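Local coordinates for dihydrodipicolinate synthase family protein (Sinorhizobium meliloti, PDB 4DNH) that is of unknown function but adopts a TIM-barrel fold and is probably an enzyme related to the dihydrodipicolinate synthases, at residues A66-L71 and V78-D83; W72-G77 and V285-L290; R173-V178 and E200-N205; I188-E193 and A210-C215. All coordinates share one frame; numbering follows the deposited sequence.

Contact 1. Residues A66-L71 and V78-D83; sequences AFRHRL and VAESMD
The carboxylate of Glu80 comes in at the edge of the Arg68 guanidinium, with Glu80 CD in the guanidinium plane and the two flat groups turned only 25° from each other. This buried salt bridge lies inside one beta-alpha-beta unit of the TIM barrel, where helix 61-73 links neighbouring parallel strands 37-40 and 77-80; helix and strand run roughly antiparallel, their short axes 9.8 Å apart. The carboxylate spans the NE and NH2 side of the guanidinium. Arg68 NH2 donates to Glu80 OE1 over 3.0 Å in a nearly straight bond (166°), on the syn side of the oxygen but 30° out of the carboxylate plane. The other arm, Arg68 NE to Glu80 OE2, is modelled at 2.3 Å, so short that its exact length is doubtful. A bend at chi2 swings the arginine head toward the strand's C-terminal end. Glu80 OE1 takes a second hydrogen bond on its anti side from the backbone N of Ser81, 2.8 Å away, which helps fix the rotation of the carboxylate. Farther out, Ser103 of helix 93-108 bonds Glu80 OE2, while Arg68 NH1 reaches the carbonyls of Thr64 and His42, so both charged groups are held from more than one direction. Beside the ion pair, Val78 meets the helix with both methyls: CG1 touches the aliphatic part of Arg68 at CG, 3.9 Å away, and CG2 packs across Leu71, 3.6 Å from its CD1.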
loop_
_atom_site.group_PDB
_atom_site.type_symbol
_atom_site.label_atom_id
_atom_site.label_comp_id
_atom_site.label_asym_id
_atom_site.label_seq_id
_atom_site.Cartn_x
_atom_site.Cartn_y
_atom_site.Cartn_z
ATOM N N ALA A 66 -0.278 7.185 15.166
ATOM C CA ALA A 66 0.187 8.541 14.842
ATOM C C ALA A 66 0.376 8.706 13.338
ATOM O O ALA A 66 0.134 9.775 12.794
ATOM C CB ALA A 66 1.463 8.890 15.579
ATOM N N PHE A 67 0.782 7.641 12.660
ATOM C CA PHE A 67 0.971 7.730 11.212
ATOM C C PHE A 67 -0.346 7.772 10.412
ATOM O O PHE A 67 -0.425 8.448 9.404
ATOM C CB PHE A 67 1.900 6.626 10.716
ATOM C CG PHE A 67 2.257 6.758 9.282
ATOM C CD1 PHE A 67 3.211 7.691 8.874
ATOM C CD2 PHE A 67 1.634 5.957 8.322
ATOM C CE1 PHE A 67 3.544 7.829 7.534
ATOM C CE2 PHE A 67 1.965 6.093 6.988
ATOM C CZ PHE A 67 2.918 7.031 6.593
ATOM N N ARG A 68 -1.371 7.051 10.847
ATOM C CA ARG A 68 -2.710 7.271 10.306
ATOM C C ARG A 68 -3.174 8.738 10.418
ATOM O O ARG A 68 -3.754 9.281 9.470
ATOM C CB ARG A 68 -3.714 6.338 10.966
ATOM C CG ARG A 68 -3.694 4.926 10.402
ATOM C CD ARG A 68 -2.689 4.036 11.113
ATOM N NE ARG A 68 -2.422 2.816 10.344
ATOM C CZ ARG A 68 -1.214 2.335 10.042
ATOM N NH1 ARG A 68 -0.113 2.966 10.465
ATOM N NH2 ARG A 68 -1.115 1.216 9.309
ATOM N N HIS A 69 -2.904 9.388 11.551
ATOM C CA HIS A 69 -3.295 10.796 11.729
ATOM C C HIS A 69 -2.554 11.717 10.804
ATOM O O HIS A 69 -3.139 12.678 10.262
ATOM C CB HIS A 69 -3.152 11.260 13.184
ATOM C CG HIS A 69 -4.177 10.660 14.116
ATOM N ND1 HIS A 69 -5.449 11.109 14.186
ATOM C CD2 HIS A 69 -4.081 9.607 15.027
ATOM C CE1 HIS A 69 -6.131 10.390 15.101
ATOM N NE2 HIS A 69 -5.293 9.468 15.614
ATOM N N ARG A 70 -1.271 11.432 10.598
ATOM C CA ARG A 70 -0.464 12.152 9.611
ATOM C C ARG A 70 -1.104 12.063 8.227
ATOM O O ARG A 70 -1.164 13.071 7.496
ATOM C CB ARG A 70 0.963 11.587 9.563
ATOM C CG ARG A 70 1.966 12.395 8.753
ATOM C CD ARG A 70 3.303 11.664 8.738
ATOM N NE ARG A 70 4.164 11.941 7.579
ATOM C CZ ARG A 70 4.935 13.024 7.451
ATOM N NH1 ARG A 70 4.937 13.967 8.406
ATOM N NH2 ARG A 70 5.693 13.173 6.363
ATOM N N LEU A 71 -1.597 10.872 7.874
ATOM C CA LEU A 71 -2.215 10.681 6.554
ATOM C C LEU A 71 -3.534 11.424 6.475
ATOM O O LEU A 71 -3.784 12.143 5.518
ATOM C CB LEU A 71 -2.396 9.200 6.172
ATOM C CG LEU A 71 -1.161 8.332 5.919
ATOM C CD1 LEU A 71 -1.584 6.884 5.675
ATOM C CD2 LEU A 71 -0.312 8.834 4.763
ATOM N N VAL A 78 -6.892 6.197 4.413
ATOM C CA VAL A 78 -6.066 5.136 4.941
ATOM C C VAL A 78 -6.641 3.769 4.534
ATOM O O VAL A 78 -7.837 3.487 4.752
ATOM C CB VAL A 78 -5.934 5.261 6.487
ATOM C CG1 VAL A 78 -5.451 3.956 7.114
ATOM C CG2 VAL A 78 -4.999 6.409 6.864
ATOM N N ALA A 79 -5.794 2.930 3.941
ATOM C CA ALA A 79 -6.134 1.541 3.624
ATOM C C ALA A 79 -5.460 0.654 4.662
ATOM O O ALA A 79 -4.235 0.501 4.626
ATOM C CB ALA A 79 -5.634 1.174 2.234
ATOM N N GLU A 80 -6.239 0.071 5.575
ATOM C CA GLU A 80 -5.646 -0.559 6.741
ATOM C C GLU A 80 -5.404 -2.033 6.654
ATOM O O GLU A 80 -6.203 -2.792 6.083
ATOM C CB GLU A 80 -6.458 -0.317 8.008
ATOM C CG GLU A 80 -5.931 0.824 8.851
ATOM C CD GLU A 80 -4.530 0.620 9.383
ATOM O OE1 GLU A 80 -3.726 -0.183 8.841
ATOM O OE2 GLU A 80 -4.223 1.321 10.350
ATOM N N SER A 81 -4.299 -2.415 7.291
ATOM C CA SER A 81 -3.900 -3.784 7.410
ATOM C C SER A 81 -3.784 -4.381 6.003
ATOM O O SER A 81 -4.183 -5.509 5.746
ATOM C CB SER A 81 -4.893 -4.540 8.300
ATOM O OG SER A 81 -4.845 -4.056 9.630
HETATM N N MSE A 82 -3.214 -3.596 5.104
HETATM C CA MSE A 82 -3.038 -4.025 3.725
HETATM C C MSE A 82 -1.672 -4.627 3.523
HETATM O O MSE A 82 -0.903 -4.827 4.477
HETATM C CB MSE A 82 -3.293 -2.806 2.837
HETATM C CG MSE A 82 -4.793 -2.504 2.787
HETATM SE SE MSE A 82 -5.681 -4.003 1.857
HETATM C CE MSE A 82 -5.008 -3.563 0.058
ATOM N N ASP A 83 -1.347 -4.921 2.271
ATOM C CA ASP A 83 -0.063 -5.514 1.953
ATOM C C ASP A 83 1.083 -4.680 2.516
ATOM O O ASP A 83 2.061 -5.234 2.971
ATOM C CB ASP A 83 0.096 -5.677 0.442
ATOM C CG ASP A 83 1.283 -6.528 0.083
ATOM O OD1 ASP A 83 1.166 -7.770 0.159
ATOM O OD2 ASP A 83 2.343 -5.954 -0.260
#

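Contact 2. Residues W72-G77 and V285-L290; sequences WDLGLG and VASAAL
Ser287 OG donates a hydrogen bond to the backbone carbonyl of Leu74, the one polar link between these segments. The distance from Ser287 OG to Leu74 O is 2.8 Å, and the hydroxyl arrives in the carbonyl plane on a lone pair, at a C=O...donor angle of 135°. With OG opposite the serine's own backbone N (chi1 173°), the hydroxyl reaches out from the helix toward the turn. Arg28 NH2 bonds the same oxygen from outside the two segments, so Ser287 OG joins three parts of the chain. Replacing Ser287 with an alanine would probably leave the Leu74 carbonyl and the Arg28 guanidinium each without this buried partner. The carbonyl lies where helix 61-73 gives way to a Schellman motif, with Gly75 at positive phi (89°); a side chain at Gly75 would be jammed against the Leu74 oxygen. In the TIM barrel this turn leads into strand 77-80, and helix 283-294, which follows the eighth strand, packs alongside it where the barrel closes on itself. Apolar contacts flank the bond. Leu74 CB lies 3.8 Å from Ser287 CB, while one turn further along the helix Leu290 crosses Leu76 at about a right angle, Leu290 CD1 meeting Leu76 CD2 at 3.7 Å. Both Leu74 and Leu76 also touch Ala283, and Leu290 rests on Phe33.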
loop_
_atom_site.group_PDB
_atom_site.type_symbol
_atom_site.label_atom_id
_atom_site.label_comp_id
_atom_site.label_asym_id
_atom_site.label_seq_id
_atom_site.Cartn_x
_atom_site.Cartn_y
_atom_site.Cartn_z
ATOM N N TRP A 72 -4.378 11.255 7.484
ATOM C CA TRP A 72 -5.631 12.012 7.524
ATOM C C TRP A 72 -5.421 13.495 7.460
ATOM O O TRP A 72 -6.169 14.167 6.757
ATOM C CB TRP A 72 -6.486 11.609 8.700
ATOM C CG TRP A 72 -6.987 10.193 8.580
ATOM C CD1 TRP A 72 -7.429 9.545 7.428
ATOM C CD2 TRP A 72 -7.129 9.197 9.654
ATOM N NE1 TRP A 72 -7.820 8.261 7.707
ATOM C CE2 TRP A 72 -7.667 7.984 9.020
ATOM C CE3 TRP A 72 -6.875 9.187 11.031
ATOM C CZ2 TRP A 72 -7.932 6.828 9.748
ATOM C CZ3 TRP A 72 -7.141 8.012 11.752
ATOM C CH2 TRP A 72 -7.655 6.862 11.121
ATOM N N ASP A 73 -4.380 13.996 8.138
ATOM C CA ASP A 73 -4.029 15.443 8.155
ATOM C C ASP A 73 -3.750 15.982 6.769
ATOM O O ASP A 73 -4.081 17.126 6.469
ATOM C CB ASP A 73 -2.772 15.717 8.998
ATOM C CG ASP A 73 -3.029 15.656 10.499
ATOM O OD1 ASP A 73 -4.202 15.606 10.923
ATOM O OD2 ASP A 73 -2.037 15.650 11.263
ATOM N N LEU A 74 -3.120 15.150 5.939
ATOM C CA LEU A 74 -2.762 15.523 4.579
ATOM C C LEU A 74 -3.910 15.293 3.591
ATOM O O LEU A 74 -3.767 15.553 2.387
ATOM C CB LEU A 74 -1.508 14.771 4.128
ATOM C CG LEU A 74 -0.200 15.106 4.858
ATOM C CD1 LEU A 74 0.837 14.036 4.576
ATOM C CD2 LEU A 74 0.367 16.472 4.500
ATOM N N GLY A 75 -5.038 14.804 4.098
ATOM C CA GLY A 75 -6.217 14.584 3.273
ATOM C C GLY A 75 -6.294 13.224 2.619
ATOM O O GLY A 75 -7.291 12.921 1.965
ATOM N N LEU A 76 -5.253 12.404 2.792
ATOM C CA LEU A 76 -5.198 11.070 2.179
ATOM C C LEU A 76 -6.050 10.114 2.974
ATOM O O LEU A 76 -6.156 10.243 4.192
ATOM C CB LEU A 76 -3.755 10.556 2.128
ATOM C CG LEU A 76 -2.775 11.461 1.373
ATOM C CD1 LEU A 76 -1.339 11.027 1.589
ATOM C CD2 LEU A 76 -3.094 11.460 -0.105
ATOM N N GLY A 77 -6.688 9.169 2.300
ATOM C CA GLY A 77 -7.400 8.111 3.019
ATOM C C GLY A 77 -6.426 7.052 3.515
ATOM O O GLY A 77 -5.269 6.996 3.075
ATOM N N VAL A 285 4.043 14.980 -0.453
ATOM C CA VAL A 285 4.159 15.336 -1.865
ATOM C C VAL A 285 2.890 14.943 -2.607
ATOM O O VAL A 285 2.362 15.725 -3.409
ATOM C CB VAL A 285 5.375 14.634 -2.523
ATOM C CG1 VAL A 285 5.436 14.938 -4.011
ATOM C CG2 VAL A 285 6.672 15.047 -1.839
ATOM N N ALA A 286 2.405 13.729 -2.346
ATOM C CA ALA A 286 1.194 13.241 -3.003
ATOM C C ALA A 286 0.023 14.176 -2.731
ATOM O O ALA A 286 -0.729 14.537 -3.647
ATOM C CB ALA A 286 0.868 11.830 -2.544
ATOM N N SER A 287 -0.113 14.563 -1.461
ATOM C CA SER A 287 -1.109 15.509 -1.030
ATOM C C SER A 287 -0.980 16.805 -1.837
ATOM O O SER A 287 -1.942 17.239 -2.472
ATOM C CB SER A 287 -0.962 15.776 0.466
ATOM O OG SER A 287 -1.823 16.820 0.901
ATOM N N ALA A 288 0.211 17.404 -1.829
ATOM C CA ALA A 288 0.454 18.660 -2.549
ATOM C C ALA A 288 0.117 18.550 -4.034
ATOM O O ALA A 288 -0.392 19.496 -4.631
ATOM C CB ALA A 288 1.894 19.118 -2.367
ATOM N N ALA A 289 0.393 17.390 -4.618
ATOM C CA ALA A 289 0.159 17.182 -6.041
ATOM C C ALA A 289 -1.301 16.898 -6.353
ATOM O O ALA A 289 -1.819 17.370 -7.356
ATOM C CB ALA A 289 1.063 16.088 -6.576
ATOM N N LEU A 290 -1.967 16.138 -5.499
ATOM C CA LEU A 290 -3.394 15.912 -5.651
ATOM C C LEU A 290 -4.187 17.212 -5.522
ATOM O O LEU A 290 -5.257 17.352 -6.119
ATOM C CB LEU A 290 -3.895 14.886 -4.633
ATOM C CG LEU A 290 -3.475 13.427 -4.844
ATOM C CD1 LEU A 290 -3.754 12.618 -3.592
ATOM C CD2 LEU A 290 -4.147 12.789 -6.044
#

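Contact 3. Residues R173-V178 and E200-N205; sequences RVYDRV and EGYWGN
Tyr202 OH is gripped twice: it donates to Tyr175 OH, 2.6 Å away, and accepts a hydrogen bond from the backbone N of Ser158. The pair joins helix 168-181 of the TIM barrel to the beta-alpha loop that runs from strand 186-191 to helix 208-221. In that loop a type II beta turn from Gly201 to Gly204 puts Tyr202 and Trp203 at its two central positions, and both send their rings back toward the helix. The two tyrosines approach from opposite directions, each hydroxyl lying near the plane of the other ring, at its edge; Tyr202 CE2 comes within 3.3 Å of Tyr175 OH. Trp203 takes a different route and lays the CZ3-CH2 side of its six-membered ring over one face of Tyr175. The two aromatic planes are oblique, 46° apart, with centroids 4.8 Å from each other. Tyr139 of helix 132-148 and Leu161 of helix 159-164 touch both tyrosines. Over the face of Tyr175, Trp203 CZ3 stands 3.6 Å above the ring plane, displaced toward the rim, and its neighbour Trp203 CH2 lies 3.6 Å from Tyr175 CZ.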
loop_
_atom_site.group_PDB
_atom_site.type_symbol
_atom_site.label_atom_id
_atom_site.label_comp_id
_atom_site.label_asym_id
_atom_site.label_seq_id
_atom_site.Cartn_x
_atom_site.Cartn_y
_atom_site.Cartn_z
ATOM N N ARG A 173 -18.258 -18.239 -7.935
ATOM C CA ARG A 173 -19.128 -18.674 -6.833
ATOM C C ARG A 173 -18.770 -18.030 -5.494
ATOM O O ARG A 173 -19.656 -17.592 -4.755
ATOM C CB ARG A 173 -19.120 -20.197 -6.691
ATOM C CG ARG A 173 -20.061 -20.914 -7.649
ATOM C CD ARG A 173 -19.652 -22.368 -7.822
ATOM N NE ARG A 173 -19.800 -22.822 -9.208
ATOM C CZ ARG A 173 -19.166 -23.867 -9.739
ATOM N NH1 ARG A 173 -19.370 -24.192 -11.010
ATOM N NH2 ARG A 173 -18.322 -24.590 -9.012
ATOM N N VAL A 174 -17.473 -17.983 -5.189
ATOM C CA VAL A 174 -16.988 -17.413 -3.937
ATOM C C VAL A 174 -17.325 -15.928 -3.870
ATOM O O VAL A 174 -18.006 -15.491 -2.943
ATOM C CB VAL A 174 -15.481 -17.689 -3.723
ATOM C CG1 VAL A 174 -14.891 -16.776 -2.660
ATOM C CG2 VAL A 174 -15.272 -19.146 -3.333
ATOM N N TYR A 175 -16.890 -15.164 -4.866
ATOM C CA TYR A 175 -17.212 -13.736 -4.926
ATOM C C TYR A 175 -18.719 -13.454 -5.107
ATOM O O TYR A 175 -19.193 -12.357 -4.817
ATOM C CB TYR A 175 -16.369 -13.041 -5.997
ATOM C CG TYR A 175 -14.927 -12.856 -5.573
ATOM C CD1 TYR A 175 -14.015 -13.899 -5.669
ATOM C CD2 TYR A 175 -14.479 -11.635 -5.070
ATOM C CE1 TYR A 175 -12.697 -13.733 -5.284
ATOM C CE2 TYR A 175 -13.164 -11.460 -4.682
ATOM C CZ TYR A 175 -12.275 -12.510 -4.788
ATOM O OH TYR A 175 -10.955 -12.351 -4.404
ATOM N N ASP A 176 -19.468 -14.451 -5.570
ATOM C CA ASP A 176 -20.918 -14.327 -5.660
ATOM C C ASP A 176 -21.546 -14.349 -4.257
ATOM O O ASP A 176 -22.381 -13.496 -3.941
ATOM C CB ASP A 176 -21.512 -15.398 -6.596
ATOM C CG ASP A 176 -23.041 -15.439 -6.568
ATOM O OD1 ASP A 176 -23.704 -14.379 -6.695
ATOM O OD2 ASP A 176 -23.584 -16.558 -6.432
ATOM N N ARG A 177 -21.138 -15.297 -3.413
ATOM C CA ARG A 177 -21.678 -15.345 -2.062
ATOM C C ARG A 177 -21.158 -14.186 -1.218
ATOM O O ARG A 177 -21.939 -13.454 -0.611
ATOM C CB ARG A 177 -21.438 -16.695 -1.374
ATOM C CG ARG A 177 -22.362 -16.910 -0.168
ATOM C CD ARG A 177 -22.730 -18.371 0.050
ATOM N NE ARG A 177 -23.487 -18.921 -1.075
ATOM C CZ ARG A 177 -23.716 -20.220 -1.281
ATOM N NH1 ARG A 177 -23.245 -21.130 -0.434
ATOM N NH2 ARG A 177 -24.418 -20.613 -2.341
ATOM N N VAL A 178 -19.842 -14.012 -1.207
ATOM C CA VAL A 178 -19.208 -12.935 -0.458
ATOM C C VAL A 178 -19.854 -11.575 -0.757
ATOM O O VAL A 178 -20.322 -10.901 0.170
ATOM C CB VAL A 178 -17.675 -12.900 -0.681
ATOM C CG1 VAL A 178 -17.064 -11.647 -0.067
ATOM C CG2 VAL A 178 -17.015 -14.139 -0.088
ATOM N N GLU A 200 -0.696 -17.001 -7.172
ATOM C CA GLU A 200 -0.374 -17.389 -8.534
ATOM C C GLU A 200 -1.601 -17.845 -9.346
ATOM O O GLU A 200 -2.311 -18.786 -8.962
ATOM C CB GLU A 200 0.706 -18.488 -8.501
ATOM C CG GLU A 200 0.412 -19.669 -7.572
ATOM C CD GLU A 200 1.580 -20.639 -7.412
ATOM O OE1 GLU A 200 2.416 -20.758 -8.338
ATOM O OE2 GLU A 200 1.657 -21.299 -6.349
ATOM N N GLY A 201 -1.834 -17.166 -10.470
ATOM C CA GLY A 201 -2.959 -17.469 -11.357
ATOM C C GLY A 201 -4.328 -17.162 -10.768
ATOM O O GLY A 201 -5.274 -17.921 -10.977
ATOM N N TYR A 202 -4.435 -16.051 -10.040
ATOM C CA TYR A 202 -5.701 -15.659 -9.422
ATOM C C TYR A 202 -6.779 -15.337 -10.478
ATOM O O TYR A 202 -6.462 -14.814 -11.557
ATOM C CB TYR A 202 -5.494 -14.489 -8.450
ATOM C CG TYR A 202 -6.511 -14.446 -7.333
ATOM C CD1 TYR A 202 -6.393 -15.281 -6.228
ATOM C CD2 TYR A 202 -7.599 -13.571 -7.386
ATOM C CE1 TYR A 202 -7.326 -15.248 -5.200
ATOM C CE2 TYR A 202 -8.537 -13.527 -6.364
ATOM C CZ TYR A 202 -8.396 -14.365 -5.271
ATOM O OH TYR A 202 -9.326 -14.331 -4.259
ATOM N N TRP A 203 -8.035 -15.667 -10.148
ATOM C CA TRP A 203 -9.211 -15.641 -11.048
ATOM C C TRP A 203 -9.377 -16.881 -11.896
ATOM O O TRP A 203 -10.391 -17.042 -12.577
ATOM C CB TRP A 203 -9.301 -14.367 -11.891
ATOM C CG TRP A 203 -9.286 -13.108 -11.057
ATOM C CD1 TRP A 203 -8.306 -12.122 -11.034
ATOM C CD2 TRP A 203 -10.286 -12.672 -10.068
ATOM N NE1 TRP A 203 -8.630 -11.131 -10.139
ATOM C CE2 TRP A 203 -9.801 -11.396 -9.529
ATOM C CE3 TRP A 203 -11.491 -13.181 -9.606
ATOM C CZ2 TRP A 203 -10.499 -10.692 -8.561
ATOM C CZ3 TRP A 203 -12.191 -12.458 -8.632
ATOM C CH2 TRP A 203 -11.701 -11.243 -8.121
ATOM N N GLY A 204 -8.385 -17.768 -11.857
ATOM C CA GLY A 204 -8.471 -19.062 -12.522
ATOM C C GLY A 204 -7.643 -19.246 -13.781
ATOM O O GLY A 204 -7.726 -20.290 -14.424
ATOM N N ASN A 205 -6.853 -18.239 -14.145
ATOM C CA ASN A 205 -5.967 -18.343 -15.305
ATOM C C ASN A 205 -4.565 -17.800 -15.038
ATOM O O ASN A 205 -4.399 -16.763 -14.389
ATOM C CB ASN A 205 -6.571 -17.637 -16.515
ATOM C CG ASN A 205 -6.020 -18.163 -17.828
ATOM O OD1 ASN A 205 -4.807 -18.238 -18.032
ATOM N ND2 ASN A 205 -6.919 -18.540 -18.727
#

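Contact 4. Residues I188-E193 and A210-C215; sequences IHWLGE and AAMKTC
A beta-alpha-beta unit of the TIM barrel, made by strand 186-191, helix 208-221 and strand 226-232, is filled at this point by the indole of Trp190 packed against Ala211, Met212 and Cys215. The strand and helix run nearly antiparallel (168°), and their short axes lie 11.7 Å apart, a gap the indole bridges. Its six-membered ring does the touching, carried toward the helix with CG opposite the backbone N (chi1 -171°). Trp190 CZ2 meets Ala211 CB at 3.9 Å, an oblique approach. Next round the ring, Trp190 CH2 comes within 3.7 Å of the backbone N of Met212, a selenomethionine in this crystal. The side chain of that residue crosses the indole and puts its CG in the ring plane, at the edge, 4.0 Å from Trp190 CZ3. Cys215 adds a sulfur-aromatic contact: its SG is 5.3 Å from the centroid of the six-membered ring and 47° off the normal. Substituting an alanine for Trp190 would probably open a gap between strand and helix, depriving Ala211, Met212 and Cys215 of their shared apolar partner. Trp203 meets the same indole edge-to-face from the loop before the helix. Ile231 of strand 226-232 also touches Trp190, and Met242 of helix 236-243 packs on Met212 and Cys215, so strand 226-232 and helix 236-243 border the contact.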
loop_
_atom_site.group_PDB
_atom_site.type_symbol
_atom_site.label_atom_id
_atom_site.label_comp_id
_atom_site.label_asym_id
_atom_site.label_seq_id
_atom_site.Cartn_x
_atom_site.Cartn_y
_atom_site.Cartn_z
ATOM N N ILE A 188 -12.348 -4.269 -4.418
ATOM C CA ILE A 188 -11.758 -5.566 -4.697
ATOM C C ILE A 188 -10.280 -5.404 -4.990
ATOM O O ILE A 188 -9.858 -4.521 -5.740
ATOM C CB ILE A 188 -12.459 -6.269 -5.877
ATOM C CG1 ILE A 188 -13.866 -6.707 -5.462
ATOM C CG2 ILE A 188 -11.638 -7.460 -6.363
ATOM C CD1 ILE A 188 -14.633 -7.450 -6.533
ATOM N N HIS A 189 -9.485 -6.275 -4.397
ATOM C CA HIS A 189 -8.061 -6.198 -4.580
ATOM C C HIS A 189 -7.512 -7.371 -5.360
ATOM O O HIS A 189 -7.616 -8.529 -4.947
ATOM C CB HIS A 189 -7.393 -6.038 -3.238
ATOM C CG HIS A 189 -5.918 -5.785 -3.321
ATOM N ND1 HIS A 189 -5.094 -6.001 -2.286
ATOM C CD2 HIS A 189 -5.125 -5.330 -4.375
ATOM C CE1 HIS A 189 -3.837 -5.698 -2.650
ATOM N NE2 HIS A 189 -3.860 -5.285 -3.928
ATOM N N TRP A 190 -6.954 -7.054 -6.527
ATOM C CA TRP A 190 -6.190 -7.992 -7.332
ATOM C C TRP A 190 -4.718 -7.754 -7.095
ATOM O O TRP A 190 -4.117 -6.848 -7.671
ATOM C CB TRP A 190 -6.542 -7.815 -8.795
ATOM C CG TRP A 190 -5.957 -8.879 -9.678
ATOM C CD1 TRP A 190 -5.099 -9.914 -9.310
ATOM C CD2 TRP A 190 -6.125 -9.020 -11.127
ATOM N NE1 TRP A 190 -4.753 -10.667 -10.395
ATOM C CE2 TRP A 190 -5.335 -10.185 -11.518
ATOM C CE3 TRP A 190 -6.833 -8.329 -12.098
ATOM C CZ2 TRP A 190 -5.272 -10.623 -12.839
ATOM C CZ3 TRP A 190 -6.767 -8.777 -13.424
ATOM C CH2 TRP A 190 -6.002 -9.895 -13.783
ATOM N N LEU A 191 -4.139 -8.568 -6.211
ATOM C CA LEU A 191 -2.741 -8.485 -5.807
ATOM C C LEU A 191 -1.898 -9.441 -6.661
ATOM O O LEU A 191 -2.149 -10.644 -6.652
ATOM C CB LEU A 191 -2.642 -8.878 -4.326
ATOM C CG LEU A 191 -1.364 -8.763 -3.476
ATOM C CD1 LEU A 191 -0.807 -7.346 -3.472
ATOM C CD2 LEU A 191 -1.654 -9.215 -2.052
ATOM N N GLY A 192 -0.913 -8.917 -7.388
ATOM C CA GLY A 192 -0.053 -9.748 -8.257
ATOM C C GLY A 192 0.967 -10.632 -7.535
ATOM O O GLY A 192 1.260 -10.422 -6.354
ATOM N N GLU A 193 1.501 -11.620 -8.256
ATOM C CA GLU A 193 2.417 -12.624 -7.684
ATOM C C GLU A 193 3.787 -12.104 -7.241
ATOM O O GLU A 193 4.498 -12.773 -6.480
ATOM C CB GLU A 193 2.586 -13.865 -8.593
ATOM C CG GLU A 193 2.688 -13.608 -10.089
ATOM C CD GLU A 193 1.327 -13.631 -10.773
ATOM O OE1 GLU A 193 0.852 -12.548 -11.181
ATOM O OE2 GLU A 193 0.724 -14.725 -10.887
ATOM N N ALA A 210 -6.594 -13.105 -19.508
ATOM C CA ALA A 210 -7.742 -13.994 -19.453
ATOM C C ALA A 210 -8.356 -13.978 -18.058
ATOM O O ALA A 210 -9.566 -14.056 -17.909
ATOM C CB ALA A 210 -7.339 -15.405 -19.866
ATOM N N ALA A 211 -7.509 -13.866 -17.040
ATOM C CA ALA A 211 -7.956 -13.655 -15.667
ATOM C C ALA A 211 -8.763 -12.346 -15.528
ATOM O O ALA A 211 -9.754 -12.293 -14.795
ATOM C CB ALA A 211 -6.768 -13.670 -14.721
HETATM N N MSE A 212 -8.340 -11.309 -16.251
HETATM C CA MSE A 212 -9.068 -10.045 -16.332
HETATM C C MSE A 212 -10.522 -10.244 -16.686
HETATM O O MSE A 212 -11.396 -9.650 -16.055
HETATM C CB MSE A 212 -8.398 -9.181 -17.388
HETATM C CG MSE A 212 -8.356 -7.729 -16.939
HETATM SE SE MSE A 212 -7.970 -6.511 -18.443
HETATM C CE MSE A 212 -9.348 -7.098 -19.728
ATOM N N LYS A 213 -10.790 -11.087 -17.688
ATOM C CA LYS A 213 -12.155 -11.415 -18.144
ATOM C C LYS A 213 -13.059 -11.895 -17.002
ATOM O O LYS A 213 -14.182 -11.421 -16.848
ATOM C CB LYS A 213 -12.089 -12.488 -19.243
ATOM C CG LYS A 213 -13.352 -12.669 -20.078
ATOM C CD LYS A 213 -13.367 -14.050 -20.727
ATOM C CE LYS A 213 -13.507 -13.986 -22.246
ATOM N NZ LYS A 213 -14.833 -13.491 -22.720
ATOM N N THR A 214 -12.553 -12.838 -16.210
ATOM C CA THR A 214 -13.276 -13.387 -15.073
ATOM C C THR A 214 -13.512 -12.303 -14.033
ATOM O O THR A 214 -14.580 -12.244 -13.420
ATOM C CB THR A 214 -12.484 -14.527 -14.407
ATOM O OG1 THR A 214 -11.906 -15.363 -15.412
ATOM C CG2 THR A 214 -13.377 -15.374 -13.514
ATOM N N CYS A 215 -12.505 -11.454 -13.839
ATOM C CA CYS A 215 -12.551 -10.391 -12.844
ATOM C C CYS A 215 -13.597 -9.343 -13.214
ATOM O O CYS A 215 -14.414 -8.946 -12.372
ATOM C CB CYS A 215 -11.181 -9.740 -12.710
ATOM S SG CYS A 215 -11.121 -8.495 -11.412
#

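All four contacts belong to one TIM barrel. Contacts 1 and 2 share helix 61-73, their centres about 12 Å apart, and join where Leu71 O lies 3.1 Å from Leu76 N, probably hydrogen-bonded. Contacts 3 and 4, whose centres are about 9 Å apart, meet through indoles, Trp203 NE1 lying 3.4 Å from Trp190 CD2. Contact 1 touches contact 4 where Met82 CE packs 3.4 Å from His189 ND1, whereas contacts 2 and 3 lie on opposite sides of the chain's centre, about 33 Å apart between centres. In TIM-barrel enzymes active sites lie at the C-terminal ends of the strands, near Met82 and Leu191 here, but no site is established for this protein.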